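Local coordinates for HTH tetR-type domain-containing protein (Streptomyces coelicolor A3, PDB 3IUV) that is of unknown specific function but probably binds regulatory DNA as a transcription factor of the TetR family, at residues Q13-A18 and Y49-L54; P77-P82 and G88-V93; D153-Q158 and E169-V174. One frame throughout, in Å; residues are numbered along the deposited sequence.

In the fold
The chain is mostly helical, without strands, and its three contacts come in series. Contact 1 lies in the predicted DNA-binding part, between helix 11-24 and the end of helix 44-50. Contacts 2 and 3 lie on the opposite side of the chain's centre; each centre is about 34 Å from that of contact 1. Helix 54-73 spans the gap, with Ala-60 packed on contact 1 and Val-73 against contact 2. Contacts 2 and 3 have centres about 15 Å apart and touch where Gly-88 and Ala-91 meet Arg-172. The layout is the two-part TetR plan, a small DNA-binding head joined by one long helix to a larger helical body, where the second subunit meets contact 3.

Contact 1 (Q13-A18 and Y49-L54); sequences QRIIDA and YHFATL
The backbone O of Phe-51 accepts a hydrogen bond from His-33 NE2, tying the turn to helix 33-40, while the phenyl ring of the same residue takes Ile-15 and Ile-16 of helix 11-24. Phe-51 carries most of the hydrophobic contact. Its side chain and that of Ile-15 run past each other in opposite directions, and Ile-15 CG2 comes in at the ring edge, near the ring plane, 3.4 Å from Phe-51 CE1. The side chains of Ile-16 and Phe-51 cross at about a right angle, Ile-16 CG1 meeting the ring obliquely at 3.5 Å from Phe-51 CZ, with Ile-16 CD1 also against that carbon.

The contact lies in the three-helix domain by which TetR proteins bind DNA: residues 32-51 are the predicted helix-turn-helix, and Phe-51, the first residue to leave helical geometry after helix 44-50, packs that helix's end onto helix 11-24. Ala-60 of helix 54-73 packs against both Phe-51 and Ile-16.

Ile-15 splits its branches between two partners. With CG2 anti to the backbone N and CG1 beside it (chi1 -72°), CG2 serves Phe-51 while CD1 extends to His-50 CD2, 4.0 Å away and oblique to the imidazole. One face of that imidazole carries Tyr-49 CD2.

On helix 11-24 a polar group adjoins Ile-16, which also packs on Gln-64. Gln-13 NE2 is held by two acceptors, Asp-17 OD2 and Gln-64 OE1; its 3.2 Å bond to Asp-17 OD2 leaves close to the amide plane of Gln-13 but reaches the carboxylate from well above its plane. Asp-17 OD1 takes the amide NE2 of Gln-64, which closes a ring of three side chains.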
ATOM      1  N   GLN A  13      -6.176 -19.937 -18.090  1.00 90.74           N
ATOM      2  CA  GLN A  13      -5.456 -18.695 -18.223  1.00 82.42           C
ATOM      3  C   GLN A  13      -6.410 -17.582 -18.632  1.00 92.71           C
ATOM      4  O   GLN A  13      -6.413 -16.485 -18.045  1.00 93.63           O
ATOM      5  CB  GLN A  13      -4.376 -18.849 -19.287  1.00100.95           C
ATOM      6  CG  GLN A  13      -3.429 -17.665 -19.370  1.00104.45           C
ATOM      7  CD  GLN A  13      -2.707 -17.430 -18.065  1.00 93.84           C
ATOM      8  OE1 GLN A  13      -2.254 -18.378 -17.405  1.00 87.18           O
ATOM      9  NE2 GLN A  13      -2.598 -16.167 -17.676  1.00 92.35           N
ATOM     10  N   ARG A  14      -7.203 -17.863 -19.662  1.00 95.40           N
ATOM     11  CA  ARG A  14      -8.174 -16.902 -20.155  1.00 94.42           C
ATOM     12  C   ARG A  14      -8.983 -16.438 -18.984  1.00 97.53           C
ATOM     13  O   ARG A  14      -9.278 -15.247 -18.852  1.00110.59           O
ATOM     14  CB  ARG A  14      -9.104 -17.545 -21.175  1.00 98.12           C
ATOM     15  CG  ARG A  14      -8.520 -17.674 -22.565  1.00104.18           C
ATOM     16  CD  ARG A  14      -9.492 -18.407 -23.459  1.00114.31           C
ATOM     17  NE  ARG A  14     -10.866 -17.972 -23.218  1.00116.48           N
ATOM     18  CZ  ARG A  14     -11.924 -18.479 -23.842  1.00121.04           C
ATOM     19  NH1 ARG A  14     -11.758 -19.434 -24.743  1.00119.98           N
ATOM     20  NH2 ARG A  14     -13.148 -18.035 -23.570  1.00125.11           N
ATOM     21  N   ILE A  15      -9.336 -17.394 -18.127  1.00 83.93           N
ATOM     22  CA  ILE A  15     -10.124 -17.103 -16.932  1.00 91.16           C
ATOM     23  C   ILE A  15      -9.392 -16.137 -15.980  1.00 94.93           C
ATOM     24  O   ILE A  15      -9.905 -15.054 -15.668  1.00 95.12           O
ATOM     25  CB  ILE A  15     -10.591 -18.406 -16.217  1.00 75.00           C
ATOM     26  CG1 ILE A  15     -11.699 -19.093 -17.041  1.00 69.66           C
ATOM     27  CG2 ILE A  15     -11.039 -18.127 -14.760  1.00 66.78           C
ATOM     28  CD1 ILE A  15     -12.198 -20.397 -16.473  1.00 57.18           C
ATOM     29  N   ILE A  16      -8.193 -16.517 -15.544  1.00 91.32           N
ATOM     30  CA  ILE A  16      -7.392 -15.689 -14.647  1.00 88.90           C
ATOM     31  C   ILE A  16      -7.171 -14.287 -15.201  1.00 99.03           C
ATOM     32  O   ILE A  16      -7.286 -13.286 -14.482  1.00 99.09           O
ATOM     33  CB  ILE A  16      -6.039 -16.331 -14.404  1.00 92.31           C
ATOM     34  CG1 ILE A  16      -6.236 -17.634 -13.624  1.00 97.01           C
ATOM     35  CG2 ILE A  16      -5.128 -15.368 -13.666  1.00 88.45           C
ATOM     36  CD1 ILE A  16      -4.972 -18.425 -13.432  1.00 90.70           C
ATOM     37  N   ASP A  17      -6.848 -14.225 -16.488  1.00 98.87           N
ATOM     38  CA  ASP A  17      -6.590 -12.952 -17.143  1.00 95.48           C
ATOM     39  C   ASP A  17      -7.824 -12.090 -17.081  1.00 95.23           C
ATOM     40  O   ASP A  17      -7.752 -10.895 -16.829  1.00 99.89           O
ATOM     41  CB  ASP A  17      -6.187 -13.185 -18.593  1.00100.44           C
ATOM     42  CG  ASP A  17      -4.755 -13.681 -18.720  1.00107.73           C
ATOM     43  OD1 ASP A  17      -3.893 -13.225 -17.933  1.00108.99           O
ATOM     44  OD2 ASP A  17      -4.489 -14.525 -19.599  1.00108.52           O
ATOM     45  N   ALA A  18      -8.965 -12.716 -17.309  1.00101.67           N
ATOM     46  CA  ALA A  18     -10.235 -12.023 -17.237  1.00104.52           C
ATOM     47  C   ALA A  18     -10.489 -11.516 -15.826  1.00 98.63           C
ATOM     48  O   ALA A  18     -10.922 -10.382 -15.644  1.00106.77           O
ATOM     49  CB  ALA A  18     -11.364 -12.946 -17.703  1.00111.09           C
ATOM     50  N   TYR A  49     -14.978 -24.992 -12.481  1.00 81.73           N
ATOM     51  CA  TYR A  49     -14.217 -26.214 -12.666  1.00 80.10           C
ATOM     52  C   TYR A  49     -12.755 -25.909 -12.337  1.00 79.86           C
ATOM     53  O   TYR A  49     -12.028 -26.704 -11.741  1.00 74.48           O
ATOM     54  CB  TYR A  49     -14.398 -26.699 -14.109  1.00 73.10           C
ATOM     55  CG  TYR A  49     -13.550 -27.877 -14.503  1.00 69.16           C
ATOM     56  CD1 TYR A  49     -13.608 -29.062 -13.789  1.00 64.34           C
ATOM     57  CD2 TYR A  49     -12.695 -27.803 -15.609  1.00 73.89           C
ATOM     58  CE1 TYR A  49     -12.837 -30.142 -14.150  1.00 72.53           C
ATOM     59  CE2 TYR A  49     -11.918 -28.872 -15.975  1.00 72.70           C
ATOM     60  CZ  TYR A  49     -11.994 -30.044 -15.241  1.00 79.54           C
ATOM     61  OH  TYR A  49     -11.228 -31.126 -15.602  1.00 88.45           O
ATOM     62  N   HIS A  50     -12.347 -24.707 -12.681  1.00 79.89           N
ATOM     63  CA  HIS A  50     -11.002 -24.283 -12.384  1.00 77.56           C
ATOM     64  C   HIS A  50     -10.857 -23.569 -11.036  1.00 77.93           C
ATOM     65  O   HIS A  50      -9.787 -23.572 -10.450  1.00 70.00           O
ATOM     66  CB  HIS A  50     -10.480 -23.431 -13.534  1.00 79.39           C
ATOM     67  CG  HIS A  50     -10.309 -24.212 -14.794  1.00 87.68           C
ATOM     68  ND1 HIS A  50      -9.316 -25.148 -14.954  1.00 77.32           N
ATOM     69  CD2 HIS A  50     -11.036 -24.228 -15.944  1.00 83.98           C
ATOM     70  CE1 HIS A  50      -9.419 -25.700 -16.150  1.00 81.62           C
ATOM     71  NE2 HIS A  50     -10.453 -25.151 -16.768  1.00 79.36           N
ATOM     72  N   PHE A  51     -11.921 -22.970 -10.524  1.00 88.56           N
ATOM     73  CA  PHE A  51     -11.795 -22.267  -9.253  1.00 92.52           C
ATOM     74  C   PHE A  51     -13.049 -22.413  -8.435  1.00 95.24           C
ATOM     75  O   PHE A  51     -14.053 -21.763  -8.717  1.00 91.56           O
ATOM     76  CB  PHE A  51     -11.494 -20.776  -9.469  1.00 92.98           C
ATOM     77  CG  PHE A  51     -10.282 -20.524 -10.313  1.00 86.78           C
ATOM     78  CD1 PHE A  51     -10.411 -20.160 -11.644  1.00 85.26           C
ATOM     79  CD2 PHE A  51      -9.007 -20.665  -9.782  1.00 92.91           C
ATOM     80  CE1 PHE A  51      -9.288 -19.935 -12.437  1.00 84.72           C
ATOM     81  CE2 PHE A  51      -7.877 -20.450 -10.570  1.00 88.35           C
ATOM     82  CZ  PHE A  51      -8.018 -20.087 -11.900  1.00 79.60           C
ATOM     83  N   ALA A  52     -12.980 -23.262  -7.417  1.00 98.36           N
ATOM     84  CA  ALA A  52     -14.089 -23.441  -6.483  1.00 85.73           C
ATOM     85  C   ALA A  52     -14.375 -22.187  -5.640  1.00 85.59           C
ATOM     86  O   ALA A  52     -15.435 -21.554  -5.799  1.00 81.46           O
ATOM     87  CB  ALA A  52     -13.819 -24.621  -5.593  1.00 84.06           C
ATOM     88  N   THR A  53     -13.452 -21.831  -4.738  1.00112.72           N
ATOM     89  CA  THR A  53     -13.658 -20.645  -3.916  1.00110.95           C
ATOM     90  C   THR A  53     -13.427 -19.438  -4.790  1.00110.83           C
ATOM     91  O   THR A  53     -12.751 -19.535  -5.812  1.00106.58           O
ATOM     92  CB  THR A  53     -12.725 -20.568  -2.684  1.00117.40           C
ATOM     93  OG1 THR A  53     -11.444 -20.051  -3.067  1.00113.49           O
ATOM     94  CG2 THR A  53     -12.555 -21.925  -2.055  1.00128.71           C
ATOM     95  N   LEU A  54     -14.005 -18.307  -4.394  1.00118.12           N
ATOM     96  CA  LEU A  54     -13.751 -17.053  -5.074  1.00123.03           C
ATOM     97  C   LEU A  54     -12.315 -16.713  -4.769  1.00126.80           C
ATOM     98  O   LEU A  54     -11.681 -15.950  -5.494  1.00137.86           O
ATOM     99  CB  LEU A  54     -14.665 -15.948  -4.544  1.00128.53           C
ATOM    100  CG  LEU A  54     -15.222 -14.925  -5.545  1.00130.80           C
ATOM    101  CD1 LEU A  54     -14.123 -14.348  -6.436  1.00129.16           C
ATOM    102  CD2 LEU A  54     -16.353 -15.538  -6.390  1.00125.74           C
TER

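Contact 2 (P77-P82 and G88-V93); sequences PALSDP and GELARV
Leu-79 points its two methyls at different parts of helix 86-98, and Glu-89 curls back over the neighbouring Ala-78. The leucine meets Leu-90 and Val-93 each at about a right angle and Glu-89 at a slant. Its CD2 does the closer work, lying 3.4 Å from Glu-89 CB and 3.6 Å from Leu-90 CD2, a position between two successive residues of the helix. The other methyl, Leu-79 CD1, faces Val-93 CG2 at 4.2 Å, one turn further on.

Glu-89 turns its chain sharply at chi2 (-68°), which lays the carboxylate group beside the methyl of Ala-78 instead of sending it straight out from the helix. Ala-78 CB is 3.7 Å from Glu-89 CG and also meets Glu-89 OE2, so bent chain and carboxylate lie along one side of the methyl. OE2 also takes a weak hydrogen bond from His-76 ND1, and the negative charge would tend to stabilise a protonated imidazole there. With an alanine here in place of Glu-89, His-76 ND1 would probably lose this weak acceptor, and part of the cover over the Ala-78 methyl would go.

Within the 3-10 segment, Pro-77 O accepts the backbone N of Ser-80, at 3.0 Å. Val-73 and Leu-135 pack on Leu-79 from helices 54-73 and 121-139, while Leu-90 leans on Leu-175.

No hydrogen bond joins the two segments; a short 3-10 turn instead packs through Leu-79 and Ala-78 on the helix that follows it. That is the corner where the long connecting helix of a TetR regulator gives way to the all-helical C-terminal domain.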
ATOM      1  N   PRO A  77      19.811 -10.872 -13.464  1.00 83.43           N
ATOM      2  CA  PRO A  77      20.623 -11.860 -12.744  1.00 72.75           C
ATOM      3  C   PRO A  77      21.693 -11.120 -11.945  1.00 71.04           C
ATOM      4  O   PRO A  77      22.086 -11.545 -10.849  1.00 65.56           O
ATOM      5  CB  PRO A  77      21.276 -12.683 -13.870  1.00 65.17           C
ATOM      6  CG  PRO A  77      20.680 -12.181 -15.156  1.00 79.58           C
ATOM      7  CD  PRO A  77      20.130 -10.818 -14.897  1.00 82.60           C
ATOM      8  N   ALA A  78      22.144 -10.002 -12.511  1.00 60.34           N
ATOM      9  CA  ALA A  78      23.094  -9.102 -11.854  1.00 71.08           C
ATOM     10  C   ALA A  78      22.814  -8.761 -10.366  1.00 80.22           C
ATOM     11  O   ALA A  78      23.752  -8.475  -9.610  1.00 84.25           O
ATOM     12  CB  ALA A  78      23.256  -7.815 -12.683  1.00 67.88           C
ATOM     13  N   LEU A  79      21.545  -8.774  -9.947  1.00 72.40           N
ATOM     14  CA  LEU A  79      21.192  -8.464  -8.550  1.00 62.23           C
ATOM     15  C   LEU A  79      21.934  -9.354  -7.573  1.00 71.46           C
ATOM     16  O   LEU A  79      22.299  -8.933  -6.478  1.00 87.12           O
ATOM     17  CB  LEU A  79      19.688  -8.640  -8.307  1.00 75.05           C
ATOM     18  CG  LEU A  79      18.633  -7.766  -8.992  1.00 81.29           C
ATOM     19  CD1 LEU A  79      17.270  -8.392  -8.790  1.00 72.70           C
ATOM     20  CD2 LEU A  79      18.641  -6.335  -8.477  1.00 78.00           C
ATOM     21  N   SER A  80      22.144 -10.601  -7.971  1.00 72.84           N
ATOM     22  CA  SER A  80      22.795 -11.568  -7.110  1.00 80.35           C
ATOM     23  C   SER A  80      24.307 -11.512  -7.306  1.00 80.59           C
ATOM     24  O   SER A  80      25.073 -12.177  -6.591  1.00 74.03           O
ATOM     25  CB  SER A  80      22.269 -12.957  -7.428  1.00 82.21           C
ATOM     26  OG  SER A  80      22.000 -13.049  -8.816  1.00 86.46           O
ATOM     27  N   ASP A  81      24.727 -10.711  -8.281  1.00 76.83           N
ATOM     28  CA  ASP A  81      26.142 -10.517  -8.561  1.00 82.63           C
ATOM     29  C   ASP A  81      26.719  -9.368  -7.714  1.00 83.40           C
ATOM     30  O   ASP A  81      26.317  -8.216  -7.874  1.00 70.95           O
ATOM     31  CB  ASP A  81      26.360 -10.258 -10.058  1.00 77.56           C
ATOM     32  CG  ASP A  81      27.818  -9.964 -10.390  1.00 72.33           C
ATOM     33  OD1 ASP A  81      28.651 -10.098  -9.475  1.00 65.93           O
ATOM     34  OD2 ASP A  81      28.131  -9.607 -11.551  1.00 65.28           O
ATOM     35  N   PRO A  82      27.658  -9.695  -6.805  1.00 90.17           N
ATOM     36  CA  PRO A  82      28.309  -8.735  -5.898  1.00 83.54           C
ATOM     37  C   PRO A  82      29.187  -7.697  -6.616  1.00 79.23           C
ATOM     38  O   PRO A  82      29.432  -6.612  -6.071  1.00 75.23           O
ATOM     39  CB  PRO A  82      29.184  -9.626  -5.001  1.00 81.29           C
ATOM     40  CG  PRO A  82      28.604 -10.997  -5.117  1.00 85.97           C
ATOM     41  CD  PRO A  82      28.064 -11.086  -6.519  1.00 91.36           C
ATOM     42  N   GLY A  88      21.762   0.395  -8.603  1.00 71.68           N
ATOM     43  CA  GLY A  88      21.482   0.529 -10.020  1.00 66.66           C
ATOM     44  C   GLY A  88      20.545  -0.540 -10.531  1.00 74.12           C
ATOM     45  O   GLY A  88      19.572  -0.228 -11.217  1.00 78.98           O
ATOM     46  N   GLU A  89      20.832  -1.797 -10.190  1.00 79.01           N
ATOM     47  CA  GLU A  89      20.047  -2.934 -10.675  1.00 81.23           C
ATOM     48  C   GLU A  89      18.615  -2.903 -10.163  1.00 79.46           C
ATOM     49  O   GLU A  89      17.674  -3.174 -10.913  1.00 80.75           O
ATOM     50  CB  GLU A  89      20.717  -4.265 -10.292  1.00 91.20           C
ATOM     51  CG  GLU A  89      21.823  -4.712 -11.254  1.00 96.94           C
ATOM     52  CD  GLU A  89      21.299  -5.104 -12.631  1.00 91.21           C
ATOM     53  OE1 GLU A  89      21.514  -4.336 -13.581  1.00100.97           O
ATOM     54  OE2 GLU A  89      20.662  -6.169 -12.767  1.00 91.59           O
ATOM     55  N   LEU A  90      18.458  -2.584  -8.880  1.00 68.92           N
ATOM     56  CA  LEU A  90      17.132  -2.474  -8.289  1.00 73.46           C
ATOM     57  C   LEU A  90      16.315  -1.352  -8.924  1.00 68.31           C
ATOM     58  O   LEU A  90      15.140  -1.532  -9.198  1.00 68.28           O
ATOM     59  CB  LEU A  90      17.224  -2.265  -6.780  1.00 81.83           C
ATOM     60  CG  LEU A  90      17.659  -3.518  -6.012  1.00 84.01           C
ATOM     61  CD1 LEU A  90      18.035  -3.182  -4.571  1.00 73.58           C
ATOM     62  CD2 LEU A  90      16.576  -4.588  -6.069  1.00 72.15           C
ATOM     63  N   ALA A  91      16.939  -0.202  -9.170  1.00 58.40           N
ATOM     64  CA  ALA A  91      16.218   0.927  -9.747  1.00 63.52           C
ATOM     65  C   ALA A  91      15.721   0.584 -11.137  1.00 82.51           C
ATOM     66  O   ALA A  91      14.716   1.138 -11.594  1.00 89.14           O
ATOM     67  CB  ALA A  91      17.087   2.179  -9.781  1.00 67.86           C
ATOM     68  N   ARG A  92      16.412  -0.344 -11.803  1.00 89.27           N
ATOM     69  CA  ARG A  92      16.017  -0.784 -13.144  1.00 82.00           C
ATOM     70  C   ARG A  92      14.946  -1.890 -13.108  1.00 70.32           C
ATOM     71  O   ARG A  92      14.129  -1.983 -14.015  1.00 81.60           O
ATOM     72  CB  ARG A  92      17.238  -1.216 -13.963  1.00 79.25           C
ATOM     73  N   VAL A  93      14.936  -2.717 -12.068  1.00 65.51           N
ATOM     74  CA  VAL A  93      13.820  -3.640 -11.886  1.00 76.10           C
ATOM     75  C   VAL A  93      12.540  -2.842 -11.644  1.00 78.46           C
ATOM     76  O   VAL A  93      11.519  -3.049 -12.297  1.00 75.69           O
ATOM     77  CB  VAL A  93      14.064  -4.623 -10.728  1.00 75.06           C
ATOM     78  CG1 VAL A  93      12.739  -5.248 -10.278  1.00 70.74           C
ATOM     79  CG2 VAL A  93      15.079  -5.705 -11.151  1.00 72.61           C
TER

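Contact 3 (D153-Q158 and E169-V174); sequences DGICLQ and EYAREV
Ile-155 is the side chain through which helix 142-161 touches Tyr-170, Ala-171 and Val-174 of helix 168-178. Its CG1 stands beside the backbone N (chi1 -73°) and the chain then runs on extended, which carries CD1 across to Ala-171 CB at 4.0 Å. The same methyl lies 4.4 Å from Val-174 CG1. One long branch therefore spans much of the distance between the two segments, whose axes come no closer than 11.6 Å and run nearly antiparallel, at 155°. Leu-94 of helix 86-98 also packs on Ile-155, and Tyr-166, in the connection between the helices, touches both Ile-155 and Ala-171.

Aromatic contacts form a second group. Tyr-170 brings CE1 to within 4.3 Å of Ile-155 CG1, an oblique approach to the ring. Val-174, one turn later, divides its methyls: CG1 looks to Ile-155, and CG2 sits 3.7 Å above one face of the tyrosine ring, offset toward the rim. The ring further makes a cation-pi interaction with Arg-146 of the second subunit.

Packing between subunits is a third: Asp-153 and Leu-157 lie on Leu-157 and Asp-153 of the second subunit, consistent with the dimer interface that the last two helices form in TetR proteins.

Polar bonding stays within each helix or leads elsewhere. Asp-153 O takes the hydroxyl of Tyr-109 from helix 103-117, and Glu-173 OE1 forms a salt bridge with Arg-177.

The direct contact between the segments is thus made by apolar groups around Ile-155, which set no directional bond, while the aromatic ring beside it serves the partner subunit's charge as well.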
ATOM      1  N   ASP A 153       8.449  -0.999  -2.096  1.00 72.80           N
ATOM      2  CA  ASP A 153       7.014  -0.797  -1.931  1.00 67.22           C
ATOM      3  C   ASP A 153       6.625   0.666  -1.801  1.00 56.93           C
ATOM      4  O   ASP A 153       5.703   1.127  -2.469  1.00 80.22           O
ATOM      5  CB  ASP A 153       6.498  -1.566  -0.714  1.00 80.71           C
ATOM      6  CG  ASP A 153       5.620  -2.740  -1.093  1.00 86.44           C
ATOM      7  OD1 ASP A 153       5.143  -2.792  -2.250  1.00 92.74           O
ATOM      8  OD2 ASP A 153       5.408  -3.606  -0.223  1.00 93.67           O
ATOM      9  N   GLY A 154       7.322   1.389  -0.935  1.00 58.03           N
ATOM     10  CA  GLY A 154       7.101   2.820  -0.747  1.00 54.02           C
ATOM     11  C   GLY A 154       7.220   3.595  -2.042  1.00 64.16           C
ATOM     12  O   GLY A 154       6.246   4.184  -2.523  1.00 71.45           O
ATOM     13  N   ILE A 155       8.417   3.590  -2.615  1.00 64.76           N
ATOM     14  CA  ILE A 155       8.637   4.180  -3.934  1.00 71.95           C
ATOM     15  C   ILE A 155       7.504   3.791  -4.901  1.00 73.64           C
ATOM     16  O   ILE A 155       6.876   4.655  -5.494  1.00 75.42           O
ATOM     17  CB  ILE A 155      10.047   3.803  -4.501  1.00 68.60           C
ATOM     18  CG1 ILE A 155      11.142   4.581  -3.757  1.00 60.96           C
ATOM     19  CG2 ILE A 155      10.135   4.036  -6.025  1.00 60.21           C
ATOM     20  CD1 ILE A 155      12.592   3.998  -3.873  1.00 59.49           C
ATOM     21  N   CYS A 156       7.220   2.502  -5.046  1.00 68.57           N
ATOM     22  CA  CYS A 156       6.152   2.107  -5.958  1.00 77.05           C
ATOM     23  C   CYS A 156       4.852   2.746  -5.540  1.00 88.50           C
ATOM     24  O   CYS A 156       4.133   3.328  -6.364  1.00 93.30           O
ATOM     25  CB  CYS A 156       5.981   0.598  -6.011  1.00 65.42           C
ATOM     26  SG  CYS A 156       7.426  -0.228  -6.661  1.00103.51           S
ATOM     27  N   LEU A 157       4.553   2.640  -4.252  1.00 82.63           N
ATOM     28  CA  LEU A 157       3.317   3.198  -3.736  1.00 86.88           C
ATOM     29  C   LEU A 157       3.166   4.627  -4.238  1.00 84.32           C
ATOM     30  O   LEU A 157       2.308   4.906  -5.059  1.00 90.67           O
ATOM     31  CB  LEU A 157       3.313   3.165  -2.215  1.00 82.20           C
ATOM     32  CG  LEU A 157       2.142   2.347  -1.682  1.00 79.36           C
ATOM     33  CD1 LEU A 157       1.743   2.798  -0.297  1.00 76.14           C
ATOM     34  CD2 LEU A 157       0.971   2.430  -2.650  1.00 67.84           C
ATOM     35  N   GLN A 158       4.033   5.513  -3.758  1.00 78.30           N
ATOM     36  CA  GLN A 158       4.085   6.899  -4.207  1.00 83.51           C
ATOM     37  C   GLN A 158       3.798   7.110  -5.680  1.00 85.42           C
ATOM     38  O   GLN A 158       3.021   7.985  -6.046  1.00 86.99           O
ATOM     39  CB  GLN A 158       5.446   7.508  -3.880  1.00 79.01           C
ATOM     40  CG  GLN A 158       5.627   7.742  -2.395  1.00 99.02           C
ATOM     41  CD  GLN A 158       4.495   8.584  -1.797  1.00105.79           C
ATOM     42  OE1 GLN A 158       3.868   8.201  -0.802  1.00108.50           O
ATOM     43  NE2 GLN A 158       4.228   9.729  -2.411  1.00103.92           N
ATOM     44  N   GLU A 169      16.639   7.954 -11.285  1.00 89.00           N
ATOM     45  CA  GLU A 169      17.830   8.532 -10.679  1.00 89.14           C
ATOM     46  C   GLU A 169      17.569   8.616  -9.187  1.00 84.40           C
ATOM     47  O   GLU A 169      18.439   8.333  -8.347  1.00 86.39           O
ATOM     48  CB  GLU A 169      18.083   9.936 -11.239  1.00101.59           C
ATOM     49  CG  GLU A 169      17.910  10.076 -12.757  1.00119.04           C
ATOM     50  CD  GLU A 169      17.836  11.535 -13.220  1.00132.11           C
ATOM     51  OE1 GLU A 169      17.000  11.829 -14.107  1.00136.85           O
ATOM     52  OE2 GLU A 169      18.604  12.383 -12.700  1.00129.33           O
ATOM     53  N   TYR A 170      16.333   8.997  -8.887  1.00 82.27           N
ATOM     54  CA  TYR A 170      15.841   9.169  -7.535  1.00 77.06           C
ATOM     55  C   TYR A 170      15.901   7.866  -6.752  1.00 66.69           C
ATOM     56  O   TYR A 170      16.438   7.817  -5.636  1.00 67.26           O
ATOM     57  CB  TYR A 170      14.400   9.710  -7.579  1.00 82.95           C
ATOM     58  CG  TYR A 170      13.659   9.646  -6.258  1.00 78.74           C
ATOM     59  CD1 TYR A 170      12.620   8.730  -6.054  1.00 65.69           C
ATOM     60  CD2 TYR A 170      14.004  10.495  -5.209  1.00 65.34           C
ATOM     61  CE1 TYR A 170      11.945   8.677  -4.841  1.00 77.62           C
ATOM     62  CE2 TYR A 170      13.342  10.443  -3.993  1.00 68.32           C
ATOM     63  CZ  TYR A 170      12.310   9.542  -3.807  1.00 80.68           C
ATOM     64  OH  TYR A 170      11.656   9.512  -2.584  1.00 80.80           O
ATOM     65  N   ALA A 171      15.345   6.807  -7.322  1.00 65.89           N
ATOM     66  CA  ALA A 171      15.287   5.557  -6.585  1.00 69.70           C
ATOM     67  C   ALA A 171      16.726   5.112  -6.350  1.00 74.96           C
ATOM     68  O   ALA A 171      17.098   4.728  -5.238  1.00 73.40           O
ATOM     69  CB  ALA A 171      14.485   4.519  -7.354  1.00 63.98           C
ATOM     70  N   ARG A 172      17.537   5.228  -7.399  1.00 68.95           N
ATOM     71  CA  ARG A 172      18.932   4.833  -7.334  1.00 78.62           C
ATOM     72  C   ARG A 172      19.605   5.489  -6.150  1.00 72.54           C
ATOM     73  O   ARG A 172      20.214   4.827  -5.314  1.00 74.68           O
ATOM     74  CB  ARG A 172      19.658   5.219  -8.620  1.00 86.93           C
ATOM     75  CG  ARG A 172      20.418   4.067  -9.240  1.00 88.14           C
ATOM     76  CD  ARG A 172      21.864   4.420  -9.448  1.00110.24           C
ATOM     77  NE  ARG A 172      22.444   4.966  -8.228  1.00126.90           N
ATOM     78  CZ  ARG A 172      23.566   5.673  -8.189  1.00135.84           C
ATOM     79  NH1 ARG A 172      24.238   5.923  -9.309  1.00140.56           N
ATOM     80  NH2 ARG A 172      24.013   6.138  -7.031  1.00133.05           N
ATOM     81  N   GLU A 173      19.484   6.807  -6.090  1.00 69.32           N
ATOM     82  CA  GLU A 173      19.977   7.564  -4.954  1.00 66.81           C
ATOM     83  C   GLU A 173      19.471   7.032  -3.596  1.00 60.88           C
ATOM     84  O   GLU A 173      20.250   6.844  -2.666  1.00 68.20           O
ATOM     85  CB  GLU A 173      19.601   9.032  -5.118  1.00 67.57           C
ATOM     86  CG  GLU A 173      20.005   9.920  -3.953  1.00 83.44           C
ATOM     87  CD  GLU A 173      21.496  10.036  -3.803  1.00 86.75           C
ATOM     88  OE1 GLU A 173      21.976  10.155  -2.652  1.00 79.40           O
ATOM     89  OE2 GLU A 173      22.190   9.991  -4.840  1.00100.62           O
ATOM     90  N   VAL A 174      18.171   6.776  -3.494  1.00 56.63           N
ATOM     91  CA  VAL A 174      17.550   6.412  -2.213  1.00 61.85           C
ATOM     92  C   VAL A 174      18.070   5.074  -1.760  1.00 70.79           C
ATOM     93  O   VAL A 174      18.509   4.895  -0.619  1.00 77.07           O
ATOM     94  CB  VAL A 174      16.019   6.271  -2.343  1.00 63.43           C
ATOM     95  CG1 VAL A 174      15.430   5.755  -1.071  1.00 55.75           C
ATOM     96  CG2 VAL A 174      15.356   7.596  -2.719  1.00 63.94           C
TER